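Local coordinates for protein tRNA (guanine(26)-N(2))-dimethyltransferase (Pyrococcus horikoshii, PDB 2EJT) that probably dimethylates the N2 atom of guanosine 26 in a number of tRNAs, taking the methyl groups from S-adenosylmethionine, at residues A[32-37]-A[303-308]; A[38-43]-A[295-300]; A[320-325]-A[362-367]. All blocks are in the same frame, centred on the assembly; numbering follows the deposited sequence.

Interaction 1 of 3, residues A[32-37]-A[303-308]; sequences MALNRD and KQALKL. With SAM (S-adenosylmethionine), chain B.
Leu34 presses against Ala305 where helix 33-46 of the class I-like, Rossmann-type methyltransferase fold is crossed by helix 302-314, the axes of the two short segments coming within 9.5 Å at a signed angle of -61°. The close packing lies at the middle of the crossing. Leu34 has CG anti to its own amide nitrogen (chi1 167°), which carries both methyls outward to the second helix. Its CD1 rests end-on against the backbone of that helix, 3.4 Å from Ala305 CA, tighter than an ordinary van der Waals contact. The same CD1 lies 3.7 Å from Ala305 CB, and the small alanine side chain permits this approach. The other branch is packed less closely: Leu34 CD2 stands 4.3 Å from Leu308 CD2. The looser margin is the partly exposed side, where only the end of an extended Gln304 slants across the leucine, NE2 4.0 Å from Leu34 CD2. No hydrogen bond joins the two segments. One turn on, Asp37 meets Ala305 through its CB, while its carboxylate is held by Arg64 and by the backbone nitrogens of Ala300 and Arg301.

Arg36 leaves the same helix toward the cofactor. Bent at its third torsion, it gives Glu8 a salt bridge through NE and the Asn29 carbonyl a hydrogen bond through NH1, while the methionyl carboxylate of the cofactor lies at its guanidinium edge. A leucine in its place would probably leave that carboxylate without its positive mate and Glu8 without its salt bridge. Arg36 NH2 reaches OXT of S-adenosylmethionine at 2.6 Å in a bent bond (137° at the hydrogen), and Met32 O sits 3.5 Å above the centre of one guanidinium face.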
# COMPACT_ATOMS: atom_id res chain seq x y z
N MET A 32 -5.92 -11.46 4.45
CA MET A 32 -5.17 -10.23 4.72
C MET A 32 -4.00 -10.48 5.66
O MET A 32 -3.35 -9.53 6.11
CB MET A 32 -6.08 -9.16 5.32
CG MET A 32 -7.05 -8.52 4.35
SD MET A 32 -6.22 -7.77 2.93
CE MET A 32 -6.69 -8.92 1.63
N ALA A 33 -3.75 -11.75 5.98
CA ALA A 33 -2.66 -12.10 6.88
C ALA A 33 -1.33 -11.72 6.21
O ALA A 33 -0.36 -11.37 6.89
CB ALA A 33 -2.68 -13.60 7.17
N LEU A 34 -1.31 -11.79 4.88
CA LEU A 34 -0.13 -11.45 4.11
C LEU A 34 0.12 -9.94 4.20
O LEU A 34 1.25 -9.51 4.42
CB LEU A 34 -0.32 -11.85 2.64
CG LEU A 34 0.69 -11.28 1.64
CD1 LEU A 34 2.09 -11.77 1.98
CD2 LEU A 34 0.31 -11.70 0.24
N ASN A 35 -0.93 -9.16 4.00
CA ASN A 35 -0.82 -7.71 4.08
C ASN A 35 -0.29 -7.34 5.46
O ASN A 35 0.58 -6.48 5.58
CB ASN A 35 -2.20 -7.06 3.85
CG ASN A 35 -2.19 -5.55 4.07
OD1 ASN A 35 -1.97 -5.06 5.18
ND2 ASN A 35 -2.43 -4.80 2.99
N ARG A 36 -0.80 -8.01 6.49
CA ARG A 36 -0.35 -7.72 7.85
C ARG A 36 1.10 -8.17 8.07
O ARG A 36 1.83 -7.54 8.82
CB ARG A 36 -1.30 -8.36 8.87
CG ARG A 36 -2.68 -7.68 8.91
CD ARG A 36 -3.56 -8.24 10.01
NE ARG A 36 -4.18 -9.53 9.69
CZ ARG A 36 -5.30 -9.68 8.98
NH1 ARG A 36 -5.78 -10.89 8.75
NH2 ARG A 36 -5.93 -8.61 8.51
N ASP A 37 1.51 -9.25 7.41
CA ASP A 37 2.89 -9.71 7.54
C ASP A 37 3.86 -8.67 6.98
O ASP A 37 4.93 -8.43 7.56
CB ASP A 37 3.13 -11.02 6.78
CG ASP A 37 2.59 -12.24 7.51
OD1 ASP A 37 2.70 -12.29 8.75
OD2 ASP A 37 2.08 -13.16 6.84
N LYS A 303 5.63 -17.95 3.17
CA LYS A 303 6.02 -18.27 1.80
C LYS A 303 5.49 -17.25 0.80
O LYS A 303 6.21 -16.84 -0.12
CB LYS A 303 5.55 -19.69 1.42
CG LYS A 303 4.14 -19.81 0.86
CD LYS A 303 3.07 -20.01 1.94
CE LYS A 303 2.80 -18.75 2.74
NZ LYS A 303 1.70 -18.99 3.71
N GLN A 304 4.24 -16.82 0.98
CA GLN A 304 3.63 -15.84 0.09
C GLN A 304 4.29 -14.46 0.25
O GLN A 304 4.45 -13.73 -0.72
CB GLN A 304 2.14 -15.72 0.39
CG GLN A 304 1.37 -17.02 0.28
CD GLN A 304 -0.12 -16.83 0.53
OE1 GLN A 304 -0.87 -17.81 0.63
NE2 GLN A 304 -0.56 -15.58 0.63
N ALA A 305 4.67 -14.13 1.48
CA ALA A 305 5.30 -12.85 1.77
C ALA A 305 6.68 -12.73 1.13
O ALA A 305 7.05 -11.68 0.60
CB ALA A 305 5.41 -12.65 3.27
N LEU A 306 7.45 -13.82 1.18
CA LEU A 306 8.78 -13.84 0.60
C LEU A 306 8.68 -13.81 -0.92
O LEU A 306 9.47 -13.14 -1.58
CB LEU A 306 9.55 -15.09 1.04
CG LEU A 306 10.04 -15.11 2.49
CD1 LEU A 306 10.54 -16.51 2.84
CD2 LEU A 306 11.14 -14.07 2.68
N LYS A 307 7.71 -14.55 -1.46
CA LYS A 307 7.52 -14.60 -2.90
C LYS A 307 7.18 -13.22 -3.44
O LYS A 307 7.65 -12.83 -4.51
CB LYS A 307 6.40 -15.59 -3.24
CG LYS A 307 6.23 -15.83 -4.73
CD LYS A 307 5.14 -16.87 -5.01
CE LYS A 307 3.76 -16.36 -4.63
NZ LYS A 307 3.33 -15.19 -5.46
N LEU A 308 6.38 -12.47 -2.69
CA LEU A 308 5.99 -11.13 -3.11
C LEU A 308 7.13 -10.12 -2.92
O LEU A 308 7.40 -9.31 -3.81
CB LEU A 308 4.76 -10.67 -2.33
CG LEU A 308 4.24 -9.26 -2.63
CD1 LEU A 308 4.03 -9.09 -4.13
CD2 LEU A 308 2.95 -9.02 -1.88
N SAM B . -7.57 -3.50 10.15
CA SAM B . -7.94 -4.75 9.80
C SAM B . -7.34 -6.04 9.78
O SAM B . -8.23 -6.92 10.17
OXT SAM B . -6.15 -6.20 9.42
CB SAM B . -9.40 -4.43 9.32
CG SAM B . -10.59 -3.54 9.05
SD SAM B . -12.21 -3.64 8.46
CE SAM B . -12.16 -4.36 6.83
C5' SAM B . -12.68 -2.01 8.55
C4' SAM B . -13.76 -1.77 9.68
O4' SAM B . -13.69 -0.34 9.79
C3' SAM B . -14.66 -2.27 10.80
O3' SAM B . -14.28 -3.04 12.00
C2' SAM B . -15.46 -1.03 11.22
O2' SAM B . -16.52 -0.95 11.99
C1' SAM B . -14.80 0.15 10.53
N9 SAM B . -15.08 1.72 10.45
C8 SAM B . -15.89 2.28 9.56
N7 SAM B . -15.90 3.57 9.74
C5 SAM B . -15.11 3.88 10.74
C6 SAM B . -14.73 5.08 11.35
N6 SAM B . -15.23 6.24 10.92
N1 SAM B . -13.84 5.06 12.41
C2 SAM B . -13.32 3.88 12.87
N3 SAM B . -13.67 2.71 12.29
C4 SAM B . -14.56 2.67 11.22

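Interaction 2 of 3, residues A[38-43]-A[295-300]; sequences IVVVLL and ESLSLA
Val40 and Val41, consecutive on helix 33-46, meet Leu297 and Leu299 of the connection between helices 284-295 and 302-314 in a purely apolar contact. That connection is extended from 297 to 299, so the two leucines turn to the helix while Ser298 between them does not. The CG1 methyl of Val40 faces the shallow gap between the leucine side chains, 4.5 Å from Leu297 CD1 and 4.4 Å from Leu299 CD2. Leu299 sets CG anti to its carbonyl carbon (chi1 -58°), which turns its fork to the helix: CD2 faces Val40, and CD1 lies 4.0 Å from Val41 CG2, the two side chains crossing at about a right angle. Leu297 CD1 sits over the groove between the two valines, 4.5 Å from Val41 CA. The surfaces follow each other loosely, with no approach closer than that of Leu299 to Val41.

Lys302 NZ is hydrogen-bonded to the carbonyls of Glu295 and Leu297 in the same connection. Around helix 33-46, Val40 also touches Glu68 of helix 60-68, Val41 touches Met290 of helix 284-295, and Val39 packs on Phe230 of strand 226-235.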
# COMPACT_ATOMS: atom_id res chain seq x y z
N ILE A 38 3.51 -8.07 5.85
CA ILE A 38 4.36 -7.07 5.20
C ILE A 38 4.55 -5.86 6.11
O ILE A 38 5.65 -5.33 6.20
CB ILE A 38 3.77 -6.59 3.84
CG1 ILE A 38 3.55 -7.79 2.91
CG2 ILE A 38 4.72 -5.60 3.18
CD1 ILE A 38 4.80 -8.59 2.62
N VAL A 39 3.48 -5.42 6.77
CA VAL A 39 3.59 -4.28 7.66
C VAL A 39 4.54 -4.64 8.80
O VAL A 39 5.44 -3.87 9.14
CB VAL A 39 2.22 -3.89 8.28
CG1 VAL A 39 2.31 -2.49 8.88
CG2 VAL A 39 1.13 -3.95 7.24
N VAL A 40 4.33 -5.82 9.39
CA VAL A 40 5.18 -6.27 10.48
C VAL A 40 6.66 -6.23 10.08
O VAL A 40 7.49 -5.72 10.83
CB VAL A 40 4.80 -7.71 10.93
CG1 VAL A 40 5.94 -8.35 11.73
CG2 VAL A 40 3.54 -7.65 11.78
N VAL A 41 6.98 -6.76 8.91
CA VAL A 41 8.36 -6.76 8.43
C VAL A 41 8.90 -5.33 8.32
O VAL A 41 10.01 -5.04 8.78
CB VAL A 41 8.48 -7.43 7.05
CG1 VAL A 41 9.89 -7.22 6.50
CG2 VAL A 41 8.17 -8.92 7.16
N LEU A 42 8.12 -4.44 7.71
CA LEU A 42 8.54 -3.05 7.54
C LEU A 42 8.77 -2.35 8.88
O LEU A 42 9.78 -1.66 9.08
CB LEU A 42 7.49 -2.27 6.73
CG LEU A 42 7.82 -0.79 6.46
CD1 LEU A 42 9.13 -0.68 5.67
CD2 LEU A 42 6.69 -0.13 5.70
N LEU A 43 7.85 -2.54 9.82
CA LEU A 43 7.98 -1.92 11.12
C LEU A 43 9.23 -2.39 11.87
O LEU A 43 9.76 -1.67 12.72
CB LEU A 43 6.71 -2.15 11.94
CG LEU A 43 5.68 -1.02 11.85
CD1 LEU A 43 5.47 -0.59 10.41
CD2 LEU A 43 4.37 -1.46 12.48
N GLU A 295 12.67 -13.23 6.08
CA GLU A 295 13.27 -14.54 6.21
C GLU A 295 13.61 -14.91 7.65
O GLU A 295 13.41 -16.06 8.06
CB GLU A 295 14.52 -14.64 5.33
CG GLU A 295 14.21 -14.67 3.84
CD GLU A 295 15.45 -14.66 2.96
OE1 GLU A 295 16.22 -13.68 3.03
OE2 GLU A 295 15.66 -15.63 2.21
N SER A 296 14.10 -13.95 8.43
CA SER A 296 14.47 -14.22 9.82
C SER A 296 13.31 -14.08 10.80
O SER A 296 13.51 -14.16 12.01
CB SER A 296 15.61 -13.29 10.25
OG SER A 296 15.14 -11.98 10.47
N LEU A 297 12.10 -13.88 10.30
CA LEU A 297 10.93 -13.75 11.16
C LEU A 297 9.91 -14.83 10.90
O LEU A 297 9.84 -15.40 9.81
CB LEU A 297 10.25 -12.39 10.95
CG LEU A 297 10.92 -11.14 11.53
CD1 LEU A 297 10.11 -9.91 11.12
CD2 LEU A 297 11.01 -11.25 13.04
N SER A 298 9.11 -15.13 11.92
CA SER A 298 8.05 -16.12 11.78
C SER A 298 6.84 -15.29 11.40
O SER A 298 6.46 -14.38 12.13
CB SER A 298 7.81 -16.86 13.10
OG SER A 298 7.51 -15.96 14.15
N LEU A 299 6.26 -15.58 10.24
CA LEU A 299 5.10 -14.83 9.76
C LEU A 299 3.90 -15.75 9.57
O LEU A 299 4.04 -16.97 9.63
CB LEU A 299 5.46 -14.15 8.44
CG LEU A 299 6.66 -13.20 8.49
CD1 LEU A 299 7.07 -12.77 7.08
CD2 LEU A 299 6.32 -11.99 9.35
N ALA A 300 2.73 -15.16 9.33
CA ALA A 300 1.49 -15.91 9.14
C ALA A 300 1.44 -16.61 7.77
O ALA A 300 0.92 -17.72 7.66
CB ALA A 300 0.29 -14.98 9.30

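Interaction 3 of 3, residues A[320-325]-A[362-367]; sequences LFYDTH and IKTSAP
Lys363 turns its buried ammonium group onto the main chain of the neighbouring segment, NZ donating to Leu320 O at 2.9 Å. The nitrogen lies well above the carbonyl plane, with a C=O...N angle of 113°. A bend at the last side-chain torsion (chi4 -73°) swings NZ onto this oxygen; the same NZ is also bonded to Ile318 O and forms a salt bridge with Glu194, which probably compensates its buried charge. Leu320 O is used twice: a water 3.0 Å away donates to it and accepts from Thr364 N at 2.9 Å, bridging the segments where their direct pairing has ended.

That pairing is a single antiparallel hydrogen-bonded pair. Tyr322 N binds Ile362 O at 3.0 Å in an almost straight bond, and Ile362 N returns to Tyr322 O at 2.8 Å. Side chains fasten its flanks. Phe321 CB packs alongside the lysine stem, 3.6 Å from Lys363 CG. The Tyr322 ring offers its edge to Thr364, and Thr364 CG2 lies in the ring plane, 3.7 Å from Tyr322 CD2. At the other end of the pair, Ile362 CD1 touches Thr324 OG1 at 3.6 Å. Thr364 OG1 accepts from Ala366 N, forming an ST turn as the strand ends, and is also bonded to Glu351 O.

The order of helices and strands is consistent with a winged helix, with strands 352-355 and 361-364 as the wing hairpin and 322-323 as an edge strand beside 361-364. Helix 338-347 covers Ile362 and Thr364 through Ile341 and Leu345, while the Tyr322 ring meets Phe259 of strand 258-263 and Phe371 of helix 368-375.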
# COMPACT_ATOMS: atom_id res chain seq x y z
N LEU A 320 5.49 2.18 -15.32
CA LEU A 320 4.80 1.28 -16.23
C LEU A 320 5.60 0.11 -16.78
O LEU A 320 6.74 -0.14 -16.37
CB LEU A 320 4.20 2.09 -17.38
CG LEU A 320 3.39 3.31 -16.88
CD1 LEU A 320 2.68 4.01 -18.03
CD2 LEU A 320 2.39 2.85 -15.83
N PHE A 321 4.99 -0.62 -17.70
CA PHE A 321 5.62 -1.80 -18.28
C PHE A 321 4.90 -2.20 -19.57
O PHE A 321 3.92 -1.59 -19.96
CB PHE A 321 5.55 -2.95 -17.27
CG PHE A 321 4.15 -3.31 -16.84
CD1 PHE A 321 3.39 -4.24 -17.55
CD2 PHE A 321 3.58 -2.70 -15.72
CE1 PHE A 321 2.10 -4.57 -17.14
CE2 PHE A 321 2.29 -3.02 -15.30
CZ PHE A 321 1.55 -3.96 -16.02
N TYR A 322 5.42 -3.23 -20.22
CA TYR A 322 4.83 -3.73 -21.45
C TYR A 322 4.29 -5.12 -21.16
O TYR A 322 5.02 -6.00 -20.71
CB TYR A 322 5.88 -3.78 -22.57
CG TYR A 322 6.45 -2.42 -22.91
CD1 TYR A 322 5.64 -1.39 -23.39
CD2 TYR A 322 7.80 -2.14 -22.71
CE1 TYR A 322 6.15 -0.12 -23.65
CE2 TYR A 322 8.33 -0.88 -22.97
CZ TYR A 322 7.50 0.13 -23.44
OH TYR A 322 8.02 1.38 -23.67
N ASP A 323 2.99 -5.28 -21.39
CA ASP A 323 2.35 -6.56 -21.17
C ASP A 323 2.40 -7.35 -22.47
O ASP A 323 1.79 -6.96 -23.47
CB ASP A 323 0.90 -6.35 -20.72
CG ASP A 323 0.23 -7.64 -20.32
OD1 ASP A 323 -0.05 -8.45 -21.21
OD2 ASP A 323 -0.01 -7.83 -19.11
N THR A 324 3.16 -8.44 -22.46
CA THR A 324 3.35 -9.28 -23.63
C THR A 324 2.05 -9.79 -24.25
O THR A 324 1.89 -9.80 -25.47
CB THR A 324 4.23 -10.49 -23.29
OG1 THR A 324 5.50 -10.04 -22.82
CG2 THR A 324 4.44 -11.36 -24.51
N HIS A 325 1.12 -10.22 -23.40
CA HIS A 325 -0.15 -10.73 -23.90
C HIS A 325 -1.01 -9.62 -24.50
O HIS A 325 -1.44 -9.73 -25.65
CB HIS A 325 -0.92 -11.41 -22.77
CG HIS A 325 -2.14 -12.14 -23.23
ND1 HIS A 325 -2.08 -13.30 -23.98
CD2 HIS A 325 -3.46 -11.86 -23.07
CE1 HIS A 325 -3.31 -13.70 -24.26
NE2 HIS A 325 -4.16 -12.85 -23.72
N ILE A 362 6.42 -6.95 -18.46
CA ILE A 362 7.87 -6.83 -18.45
C ILE A 362 8.27 -5.36 -18.34
O ILE A 362 7.91 -4.54 -19.18
CB ILE A 362 8.51 -7.38 -19.74
CG1 ILE A 362 8.29 -8.89 -19.84
CG2 ILE A 362 10.01 -7.09 -19.75
CD1 ILE A 362 8.61 -9.44 -21.21
N LYS A 363 9.01 -5.04 -17.28
CA LYS A 363 9.49 -3.69 -17.07
C LYS A 363 10.86 -3.63 -17.73
O LYS A 363 11.71 -4.49 -17.51
CB LYS A 363 9.59 -3.38 -15.57
CG LYS A 363 8.24 -3.15 -14.92
CD LYS A 363 8.38 -2.72 -13.48
CE LYS A 363 7.07 -2.13 -12.96
NZ LYS A 363 6.79 -0.78 -13.52
N THR A 364 11.07 -2.61 -18.54
CA THR A 364 12.34 -2.48 -19.24
C THR A 364 12.62 -1.04 -19.62
O THR A 364 11.71 -0.24 -19.79
CB THR A 364 12.34 -3.34 -20.52
OG1 THR A 364 13.59 -3.18 -21.20
CG2 THR A 364 11.22 -2.90 -21.45
N SER A 365 13.91 -0.73 -19.74
CA SER A 365 14.34 0.60 -20.13
C SER A 365 14.30 0.72 -21.65
O SER A 365 14.43 1.81 -22.20
CB SER A 365 15.76 0.84 -19.63
OG SER A 365 16.63 -0.18 -20.10
N ALA A 366 14.11 -0.41 -22.33
CA ALA A 366 14.08 -0.42 -23.79
C ALA A 366 12.89 0.36 -24.35
O ALA A 366 11.81 0.39 -23.75
CB ALA A 366 14.05 -1.85 -24.29
N PRO A 367 13.08 1.01 -25.50
CA PRO A 367 12.00 1.77 -26.13
C PRO A 367 10.92 0.79 -26.59
O PRO A 367 11.21 -0.38 -26.84
CB PRO A 367 12.69 2.44 -27.33
CG PRO A 367 14.12 2.52 -26.91
CD PRO A 367 14.35 1.21 -26.22
O HOH W 1 8.93 -0.59 -18.37

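Helix 33-46, near the N terminus, supplies the first side of two successive contacts. Its opening turn, 32-37, meets 303-308 in interaction 1, and the residues that follow, 38-43, meet 295-300 in interaction 2, slightly earlier in the chain. Interaction 1 therefore closes the wider loop and encloses interaction 2; the 250-odd residues between the helix and its partners hold the Rossmann-type core and the segments that follow it. The two contacts adjoin directly, Ala33 CB lying 3.9 Å from Ala300 CB. Only after both are closed does the chain leave helix 302-314 for strand 322-323, where interaction 3 begins a separate, much shorter loop within the C-terminal region, its centre about 26 Å from that of interaction 1.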